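Local coordinates for elicitor protein Hrip2 (Magnaporthe oryzae, PDB 5FID) that is a fungal protein elicitor of the Bys1 family, probably acting on the host plant to trigger its defence responses, at residues A[4-18]-A[30-44]. The protein carries 1 engineered substitution. Numbering follows the deposited sequence.
Sequences QQAIVHNNCQDTVYV and PLTTLQAGQTFSEDF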
ATOM      1  N   GLN A   4       2.525  12.151  14.454  1.00 21.21           N
ATOM      2  CA  GLN A   4       1.625  11.169  13.857  1.00 19.97           C
ATOM      3  C   GLN A   4       1.184  10.130  14.884  1.00 19.15           C
ATOM      4  O   GLN A   4       1.985   9.684  15.709  1.00 19.74           O
ATOM      5  CB  GLN A   4       2.306  10.482  12.680  1.00 19.83           C
ATOM      6  CG  GLN A   4       2.670  11.436  11.567  1.00 19.76           C
ATOM      7  CD  GLN A   4       3.489  10.768  10.495  1.00 22.18           C
ATOM      8  OE1 GLN A   4       2.958  10.349   9.466  1.00 20.85           O
ATOM      9  NE2 GLN A   4       4.796  10.654  10.731  1.00 24.30           N
ATOM     10  N   GLN A   5      -0.087   9.746  14.831  1.00 17.46           N
ATOM     11  CA  GLN A   5      -0.638   8.834  15.823  1.00 17.39           C
ATOM     12  C   GLN A   5      -1.248   7.596  15.189  1.00 16.44           C
ATOM     13  O   GLN A   5      -1.799   7.658  14.087  1.00 17.24           O
ATOM     14  CB  GLN A   5      -1.699   9.558  16.649  1.00 19.60           C
ATOM     15  CG  GLN A   5      -1.218  10.894  17.209  1.00 22.48           C
ATOM     16  CD  GLN A   5      -0.466  10.744  18.503  1.00 24.66           C
ATOM     17  OE1 GLN A   5      -1.008  10.232  19.487  1.00 27.48           O
ATOM     18  NE2 GLN A   5       0.794  11.198  18.524  1.00 23.97           N
ATOM     19  N   ALA A   6      -1.138   6.472  15.886  1.00 12.52           N
ATOM     20  CA  ALA A   6      -1.934   5.297  15.556  1.00 12.08           C
ATOM     21  C   ALA A   6      -3.045   5.282  16.590  1.00 12.95           C
ATOM     22  O   ALA A   6      -2.780   5.344  17.792  1.00 11.56           O
ATOM     23  CB  ALA A   6      -1.100   4.019  15.635  1.00 10.31           C
ATOM     24  N   ILE A   7      -4.285   5.193  16.124  1.00 10.87           N
ATOM     25  CA  ILE A   7      -5.441   5.394  16.991  1.00 12.43           C
ATOM     26  C   ILE A   7      -6.442   4.264  16.813  1.00 11.94           C
ATOM     27  O   ILE A   7      -6.717   3.846  15.696  1.00 11.42           O
ATOM     28  CB  ILE A   7      -6.144   6.716  16.627  1.00 12.05           C
ATOM     29  CG1 ILE A   7      -5.187   7.897  16.779  1.00 14.19           C
ATOM     30  CG2 ILE A   7      -7.389   6.939  17.468  1.00 13.48           C
ATOM     31  CD1 ILE A   7      -5.679   9.129  16.065  1.00 16.98           C
ATOM     32  N   VAL A   8      -6.983   3.761  17.917  1.00 12.15           N
ATOM     33  CA  VAL A   8      -8.058   2.782  17.845  1.00 12.02           C
ATOM     34  C   VAL A   8      -9.253   3.247  18.667  1.00 12.46           C
ATOM     35  O   VAL A   8      -9.182   3.319  19.893  1.00 12.04           O
ATOM     36  CB  VAL A   8      -7.613   1.392  18.342  1.00 11.12           C
ATOM     37  CG1 VAL A   8      -8.766   0.396  18.223  1.00 11.75           C
ATOM     38  CG2 VAL A   8      -6.428   0.894  17.532  1.00 11.58           C
ATOM     39  N   HIS A   9     -10.350   3.574  17.989  1.00 12.23           N
ATOM     40  CA  HIS A   9     -11.579   3.971  18.686  1.00 13.18           C
ATOM     41  C   HIS A   9     -12.446   2.746  18.911  1.00 11.85           C
ATOM     42  O   HIS A   9     -12.873   2.108  17.949  1.00 11.64           O
ATOM     43  CB  HIS A   9     -12.410   4.953  17.860  1.00 13.99           C
ATOM     44  CG  HIS A   9     -11.688   6.210  17.478  1.00 16.11           C
ATOM     45  ND1 HIS A   9     -11.274   7.139  18.400  1.00 18.65           N
ATOM     46  CD2 HIS A   9     -11.359   6.699  16.256  1.00 18.51           C
ATOM     47  CE1 HIS A   9     -10.693   8.152  17.763  1.00 19.06           C
ATOM     48  NE2 HIS A   9     -10.736   7.911  16.470  1.00 18.08           N
ATOM     49  N   ASN A  10     -12.728   2.423  20.169  1.00 10.66           N
ATOM     50  CA  ASN A  10     -13.637   1.313  20.460  1.00 13.36           C
ATOM     51  C   ASN A  10     -15.101   1.760  20.528  1.00 12.48           C
ATOM     52  O   ASN A  10     -15.558   2.233  21.564  1.00 12.81           O
ATOM     53  CB  ASN A  10     -13.247   0.611  21.767  1.00 12.31           C
ATOM     54  CG  ASN A  10     -14.188  -0.526  22.102  1.00 11.84           C
ATOM     55  OD1 ASN A  10     -14.837  -1.083  21.213  1.00 12.23           O
ATOM     56  ND2 ASN A  10     -14.270  -0.879  23.378  1.00 11.40           N
ATOM     57  N   ASN A  11     -15.836   1.599  19.429  1.00  9.45           N
ATOM     58  CA  ASN A  11     -17.250   1.954  19.417  1.00 11.92           C
ATOM     59  C   ASN A  11     -18.142   0.728  19.636  1.00 11.59           C
ATOM     60  O   ASN A  11     -19.359   0.801  19.473  1.00 11.49           O
ATOM     61  CB  ASN A  11     -17.607   2.684  18.114  1.00 10.78           C
ATOM     62  CG  ASN A  11     -18.956   3.397  18.180  1.00 13.46           C
ATOM     63  OD1 ASN A  11     -19.220   4.186  19.095  1.00 13.90           O
ATOM     64  ND2 ASN A  11     -19.817   3.123  17.199  1.00 13.15           N
ATOM     65  N   CYS A  12     -17.540  -0.396  20.030  1.00 12.98           N
ATOM     66  CA  CYS A  12     -18.296  -1.626  20.293  1.00 13.05           C
ATOM     67  C   CYS A  12     -18.949  -1.614  21.665  1.00 13.92           C
ATOM     68  O   CYS A  12     -18.614  -0.796  22.511  1.00 13.61           O
ATOM     69  CB  CYS A  12     -17.392  -2.868  20.204  1.00 12.56           C
ATOM     70  SG  CYS A  12     -16.360  -2.997  18.715  1.00 12.95           S
ATOM     71  N   GLN A  13     -19.871  -2.541  21.889  1.00 16.09           N
ATOM     72  CA  GLN A  13     -20.514  -2.659  23.195  1.00 18.50           C
ATOM     73  C   GLN A  13     -19.610  -3.368  24.185  1.00 18.19           C
ATOM     74  O   GLN A  13     -19.868  -3.370  25.391  1.00 20.17           O
ATOM     75  CB  GLN A  13     -21.812  -3.447  23.066  1.00 19.38           C
ATOM     76  CG  GLN A  13     -22.782  -2.854  22.086  1.00 25.13           C
ATOM     77  CD  GLN A  13     -23.841  -2.031  22.756  1.00 23.21           C
ATOM     78  OE1 GLN A  13     -23.727  -0.798  22.826  1.00 23.18           O
ATOM     79  NE2 GLN A  13     -24.896  -2.702  23.261  1.00 17.26           N
ATOM     80  N   ASP A  14     -18.555  -3.981  23.666  1.00 17.78           N
ATOM     81  CA  ASP A  14     -17.675  -4.804  24.474  1.00 17.35           C
ATOM     82  C   ASP A  14     -16.439  -4.042  24.915  1.00 16.18           C
ATOM     83  O   ASP A  14     -15.994  -3.117  24.238  1.00 15.30           O
ATOM     84  CB  ASP A  14     -17.245  -6.050  23.690  1.00 18.75           C
ATOM     85  CG  ASP A  14     -18.405  -6.973  23.384  1.00 23.26           C
ATOM     86  OD1 ASP A  14     -19.337  -7.053  24.213  1.00 29.34           O
ATOM     87  OD2 ASP A  14     -18.393  -7.610  22.318  1.00 31.18           O
ATOM     88  N   THR A  15     -15.900  -4.435  26.061  1.00 10.36           N
ATOM     89  CA  THR A  15     -14.569  -4.007  26.462  1.00 10.41           C
ATOM     90  C   THR A  15     -13.594  -4.659  25.479  1.00 10.66           C
ATOM     91  O   THR A  15     -13.729  -5.843  25.147  1.00 11.59           O
ATOM     92  CB  THR A  15     -14.264  -4.463  27.902  1.00 12.25           C
ATOM     93  OG1 THR A  15     -15.196  -3.851  28.809  1.00 10.66           O
ATOM     94  CG2 THR A  15     -12.855  -4.080  28.320  1.00 12.00           C
ATOM     95  N   VAL A  16     -12.621  -3.898  24.990  1.00 15.58           N
ATOM     96  CA  VAL A  16     -11.586  -4.473  24.130  1.00 13.60           C
ATOM     97  C   VAL A  16     -10.199  -4.186  24.688  1.00 14.53           C
ATOM     98  O   VAL A  16     -10.034  -3.305  25.534  1.00 15.60           O
ATOM     99  CB  VAL A  16     -11.680  -3.949  22.683  1.00 15.47           C
ATOM    100  CG1 VAL A  16     -13.084  -4.115  22.147  1.00 15.30           C
ATOM    101  CG2 VAL A  16     -11.266  -2.499  22.619  1.00 16.66           C
ATOM    102  N   TYR A  17      -9.206  -4.943  24.227  1.00 11.28           N
ATOM    103  CA  TYR A  17      -7.839  -4.794  24.710  1.00 11.89           C
ATOM    104  C   TYR A  17      -6.927  -4.517  23.532  1.00 10.60           C
ATOM    105  O   TYR A  17      -7.048  -5.156  22.486  1.00 10.69           O
ATOM    106  CB  TYR A  17      -7.402  -6.052  25.469  1.00 11.53           C
ATOM    107  CG  TYR A  17      -8.309  -6.326  26.640  1.00 12.35           C
ATOM    108  CD1 TYR A  17      -8.010  -5.847  27.903  1.00 14.44           C
ATOM    109  CD2 TYR A  17      -9.498  -7.017  26.470  1.00 14.07           C
ATOM    110  CE1 TYR A  17      -8.870  -6.079  28.984  1.00 15.30           C
ATOM    111  CE2 TYR A  17     -10.352  -7.255  27.538  1.00 16.15           C
ATOM    112  CZ  TYR A  17     -10.035  -6.786  28.784  1.00 15.58           C
ATOM    113  OH  TYR A  17     -10.905  -7.026  29.836  1.00 19.05           O
ATOM    114  N   VAL A  18      -6.039  -3.542  23.695  1.00  9.59           N
ATOM    115  CA  VAL A  18      -5.178  -3.102  22.608  1.00  9.94           C
ATOM    116  C   VAL A  18      -3.742  -3.044  23.104  1.00 10.04           C
ATOM    117  O   VAL A  18      -3.495  -2.609  24.227  1.00 11.31           O
ATOM    118  CB  VAL A  18      -5.604  -1.696  22.120  1.00 10.09           C
ATOM    119  CG1 VAL A  18      -4.699  -1.217  20.984  1.00 10.30           C
ATOM    120  CG2 VAL A  18      -7.049  -1.710  21.649  1.00  9.67           C
ATOM    121  N   PRO A  30       1.871  -0.174  26.516  1.00 11.75           N
ATOM    122  CA  PRO A  30       1.009  -0.601  27.617  1.00 12.65           C
ATOM    123  C   PRO A  30      -0.126  -1.504  27.129  1.00 12.16           C
ATOM    124  O   PRO A  30      -0.725  -1.234  26.083  1.00 11.00           O
ATOM    125  CB  PRO A  30       0.436   0.723  28.154  1.00 12.86           C
ATOM    126  CG  PRO A  30       0.630   1.716  27.065  1.00 13.52           C
ATOM    127  CD  PRO A  30       1.886   1.290  26.351  1.00 11.28           C
ATOM    128  N   LEU A  31      -0.397  -2.577  27.868  1.00 12.89           N
ATOM    129  CA  LEU A  31      -1.582  -3.386  27.616  1.00 14.99           C
ATOM    130  C   LEU A  31      -2.768  -2.503  27.979  1.00 13.98           C
ATOM    131  O   LEU A  31      -2.965  -2.169  29.148  1.00 15.58           O
ATOM    132  CB  LEU A  31      -1.566  -4.649  28.481  1.00 15.56           C
ATOM    133  CG  LEU A  31      -2.733  -5.629  28.331  1.00 16.40           C
ATOM    134  CD1 LEU A  31      -3.071  -5.868  26.858  1.00 16.60           C
ATOM    135  CD2 LEU A  31      -2.410  -6.954  29.013  1.00 19.49           C
ATOM    136  N   THR A  32      -3.545  -2.111  26.977  1.00 12.13           N
ATOM    137  CA  THR A  32      -4.550  -1.065  27.163  1.00 12.41           C
ATOM    138  C   THR A  32      -5.971  -1.612  27.182  1.00 11.65           C
ATOM    139  O   THR A  32      -6.414  -2.266  26.241  1.00 11.84           O
ATOM    140  CB  THR A  32      -4.430   0.032  26.082  1.00 12.35           C
ATOM    141  OG1 THR A  32      -3.091   0.552  26.085  1.00 11.06           O
ATOM    142  CG2 THR A  32      -5.409   1.171  26.368  1.00 12.36           C
ATOM    143  N   THR A  33      -6.690  -1.333  28.257  1.00 10.95           N
ATOM    144  CA  THR A  33      -8.082  -1.742  28.339  1.00 11.17           C
ATOM    145  C   THR A  33      -8.967  -0.597  27.876  1.00 11.72           C
ATOM    146  O   THR A  33      -8.915   0.507  28.437  1.00 11.92           O
ATOM    147  CB  THR A  33      -8.494  -2.094  29.773  1.00 12.68           C
ATOM    148  OG1 THR A  33      -7.625  -3.111  30.300  1.00 13.44           O
ATOM    149  CG2 THR A  33      -9.928  -2.598  29.774  1.00 11.16           C
ATOM    150  N   LEU A  34      -9.791  -0.857  26.862  1.00 10.77           N
ATOM    151  CA  LEU A  34     -10.725   0.146  26.369  1.00 10.02           C
ATOM    152  C   LEU A  34     -12.150  -0.269  26.702  1.00 11.59           C
ATOM    153  O   LEU A  34     -12.684  -1.222  26.112  1.00 11.22           O
ATOM    154  CB  LEU A  34     -10.605   0.313  24.845  1.00 10.33           C
ATOM    155  CG  LEU A  34      -9.294   0.789  24.225  1.00  8.93           C
ATOM    156  CD1 LEU A  34      -9.462   0.935  22.707  1.00  8.25           C
ATOM    157  CD2 LEU A  34      -8.897   2.114  24.847  1.00  8.94           C
ATOM    158  N   GLN A  35     -12.776   0.444  27.633  1.00 13.95           N
ATOM    159  CA  GLN A  35     -14.202   0.259  27.857  1.00 14.16           C
ATOM    160  C   GLN A  35     -14.902   0.627  26.570  1.00 13.86           C
ATOM    161  O   GLN A  35     -14.348   1.361  25.745  1.00 13.13           O
ATOM    162  CB  GLN A  35     -14.715   1.169  28.980  1.00 15.33           C
ATOM    163  CG  GLN A  35     -13.923   1.078  30.267  1.00 17.63           C
ATOM    164  CD  GLN A  35     -13.980  -0.301  30.885  1.00 19.78           C
ATOM    165  OE1 GLN A  35     -15.064  -0.832  31.150  1.00 20.95           O
ATOM    166  NE2 GLN A  35     -12.807  -0.898  31.121  1.00 19.41           N
ATOM    167  N   ALA A  36     -16.110   0.106  26.389  1.00 13.04           N
ATOM    168  CA  ALA A  36     -16.971   0.555  25.305  1.00 12.39           C
ATOM    169  C   ALA A  36     -16.904   2.081  25.227  1.00 12.61           C
ATOM    170  O   ALA A  36     -17.177   2.759  26.206  1.00 12.52           O
ATOM    171  CB  ALA A  36     -18.404   0.105  25.568  1.00 13.99           C
ATOM    172  N   GLY A  37     -16.476   2.612  24.085  1.00 11.96           N
ATOM    173  CA  GLY A  37     -16.467   4.052  23.872  1.00 12.21           C
ATOM    174  C   GLY A  37     -15.096   4.699  23.984  1.00 12.43           C
ATOM    175  O   GLY A  37     -14.901   5.820  23.513  1.00 13.16           O
ATOM    176  N   GLN A  38     -14.146   4.010  24.610  1.00 12.76           N
ATOM    177  CA  GLN A  38     -12.816   4.585  24.813  1.00 12.33           C
ATOM    178  C   GLN A  38     -11.920   4.474  23.585  1.00 12.54           C
ATOM    179  O   GLN A  38     -12.190   3.696  22.663  1.00 12.43           O
ATOM    180  CB  GLN A  38     -12.116   3.957  26.020  1.00 13.36           C
ATOM    181  CG  GLN A  38     -12.659   4.398  27.376  1.00 14.89           C
ATOM    182  CD  GLN A  38     -11.769   3.935  28.513  1.00 15.08           C
ATOM    183  OE1 GLN A  38     -11.460   2.746  28.628  1.00 15.35           O
ATOM    184  NE2 GLN A  38     -11.335   4.872  29.352  1.00 16.78           N
ATOM    185  N   THR A  39     -10.849   5.261  23.588  1.00  9.78           N
ATOM    186  CA  THR A  39      -9.914   5.305  22.467  1.00 11.60           C
ATOM    187  C   THR A  39      -8.479   5.023  22.935  1.00 12.33           C
ATOM    188  O   THR A  39      -8.024   5.529  23.973  1.00 12.32           O
ATOM    189  CB  THR A  39      -9.983   6.675  21.747  1.00 12.09           C
ATOM    190  OG1 THR A  39     -11.275   6.831  21.141  1.00 12.97           O
ATOM    191  CG2 THR A  39      -8.917   6.783  20.661  1.00 12.48           C
ATOM    192  N   PHE A  40      -7.781   4.186  22.173  1.00 10.75           N
ATOM    193  CA  PHE A  40      -6.352   3.977  22.350  1.00 10.85           C
ATOM    194  C   PHE A  40      -5.598   4.894  21.394  1.00 11.08           C
ATOM    195  O   PHE A  40      -6.026   5.107  20.261  1.00 10.83           O
ATOM    196  CB  PHE A  40      -6.007   2.518  22.026  1.00  9.68           C
ATOM    197  CG  PHE A  40      -4.537   2.277  21.758  1.00 11.77           C
ATOM    198  CD1 PHE A  40      -3.677   1.944  22.793  1.00 11.17           C
ATOM    199  CD2 PHE A  40      -4.027   2.359  20.471  1.00  9.88           C
ATOM    200  CE1 PHE A  40      -2.321   1.709  22.546  1.00 10.28           C
ATOM    201  CE2 PHE A  40      -2.680   2.128  20.222  1.00  9.46           C
ATOM    202  CZ  PHE A  40      -1.833   1.802  21.264  1.00  9.72           C
ATOM    203  N   SER A  41      -4.460   5.424  21.821  1.00 10.68           N
ATOM    204  CA  SER A  41      -3.585   6.097  20.868  1.00 12.66           C
ATOM    205  C   SER A  41      -2.129   5.996  21.274  1.00 12.79           C
ATOM    206  O   SER A  41      -1.814   5.900  22.458  1.00 12.93           O
ATOM    207  CB  SER A  41      -3.986   7.562  20.691  1.00 15.24           C
ATOM    208  OG  SER A  41      -3.809   8.274  21.895  1.00 20.04           O
ATOM    209  N   GLU A  42      -1.242   6.012  20.285  1.00 13.88           N
ATOM    210  CA  GLU A  42       0.191   6.090  20.561  1.00 15.22           C
ATOM    211  C   GLU A  42       0.855   6.937  19.493  1.00 15.29           C
ATOM    212  O   GLU A  42       0.365   7.020  18.372  1.00 14.84           O
ATOM    213  CB  GLU A  42       0.824   4.692  20.581  1.00 12.44           C
ATOM    214  CG  GLU A  42       0.883   3.998  19.218  1.00 13.21           C
ATOM    215  CD  GLU A  42       1.677   2.699  19.283  1.00 13.51           C
ATOM    216  OE1 GLU A  42       1.982   2.252  20.419  1.00 10.82           O
ATOM    217  OE2 GLU A  42       2.015   2.124  18.217  1.00 13.36           O
ATOM    218  N   ASP A  43       1.962   7.587  19.844  1.00 14.06           N
ATOM    219  CA  ASP A  43       2.774   8.241  18.832  1.00 14.05           C
ATOM    220  C   ASP A  43       3.310   7.201  17.873  1.00 14.67           C
ATOM    221  O   ASP A  43       3.634   6.084  18.289  1.00 12.60           O
ATOM    222  CB  ASP A  43       3.974   8.934  19.465  1.00 14.63           C
ATOM    223  CG  ASP A  43       3.587  10.087  20.340  1.00 17.45           C
ATOM    224  OD1 ASP A  43       2.384  10.424  20.408  1.00 18.18           O
ATOM    225  OD2 ASP A  43       4.504  10.677  20.952  1.00 17.78           O
ATOM    226  N   PHE A  44       3.427   7.573  16.600  1.00 16.61           N
ATOM    227  CA  PHE A  44       4.058   6.716  15.603  1.00 19.05           C
ATOM    228  C   PHE A  44       5.445   6.293  16.050  1.00 21.05           C
ATOM    229  O   PHE A  44       6.299   7.135  16.371  1.00 20.83           O
ATOM    230  CB  PHE A  44       4.203   7.456  14.273  1.00 20.16           C
ATOM    231  CG  PHE A  44       3.185   7.072  13.241  1.00 19.64           C
ATOM    232  CD1 PHE A  44       1.913   6.667  13.609  1.00 19.30           C
ATOM    233  CD2 PHE A  44       3.509   7.120  11.892  1.00 22.88           C
ATOM    234  CE1 PHE A  44       0.978   6.321  12.642  1.00 19.62           C
ATOM    235  CE2 PHE A  44       2.584   6.767  10.923  1.00 22.14           C
ATOM    236  CZ  PHE A  44       1.319   6.371  11.300  1.00 21.63           C
TER
HETATM  237  O   HOH W   1       0.264  10.101  21.852  1.00 24.94           O
HETATM  238  O   HOH W   2     -17.014  -1.950  28.264  1.00 14.84           O
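The side-chain nitrogen ND2 of Asn-10 is gripped by three backbone carbonyls, two of them across the contact: weak bonds run to Leu-34 O (3.2 Å) and Gln-35 O, while the straight bond (N-H...O 177°) goes to Asp-14 O, in the amide plane. OD1 of the same amide accepts from Cys-12 N, an Asx turn, so both ends are held and its rotation is fixed. Asn-10 N donates to Gln-38 O and Asn-10 O accepts from Gly-37 N, tying the bend to the type II beta turn 35-38. Beyond this cluster of bonds the segments pair antiparallel twice, 5-10 with 39-43 and 16-18 with 32-34, in different sheets. Between them Val-18 CG1, set anti to the nitrogen (chi1 180°), makes a CH-pi contact over the Phe-40 ring centre, 3.6 Å from the centroid, which turns CG2 to Leu-34 CD1 (3.7 Å). On the other face of 5-10, His-9 ND1 and Thr-39 OG1 share a 2.8 Å hydrogen bond in the ring plane, while NE2 hydrogen-bonds Glu-132 OE2. At the far end Gln-5 NE2 reaches Asp-43 OD1 (2.6 Å) from above the carboxylate plane, a water bridging OE1 to that same oxygen; Gln-4 CB makes a CH-pi contact over one Phe-44 face, 3.8 Å from its centroid. The Asn-10 bonds thus fix the 10-15 loop against turn 35-38 where the two sheets meet, beside the Cys-12 to Cys-136 disulfide.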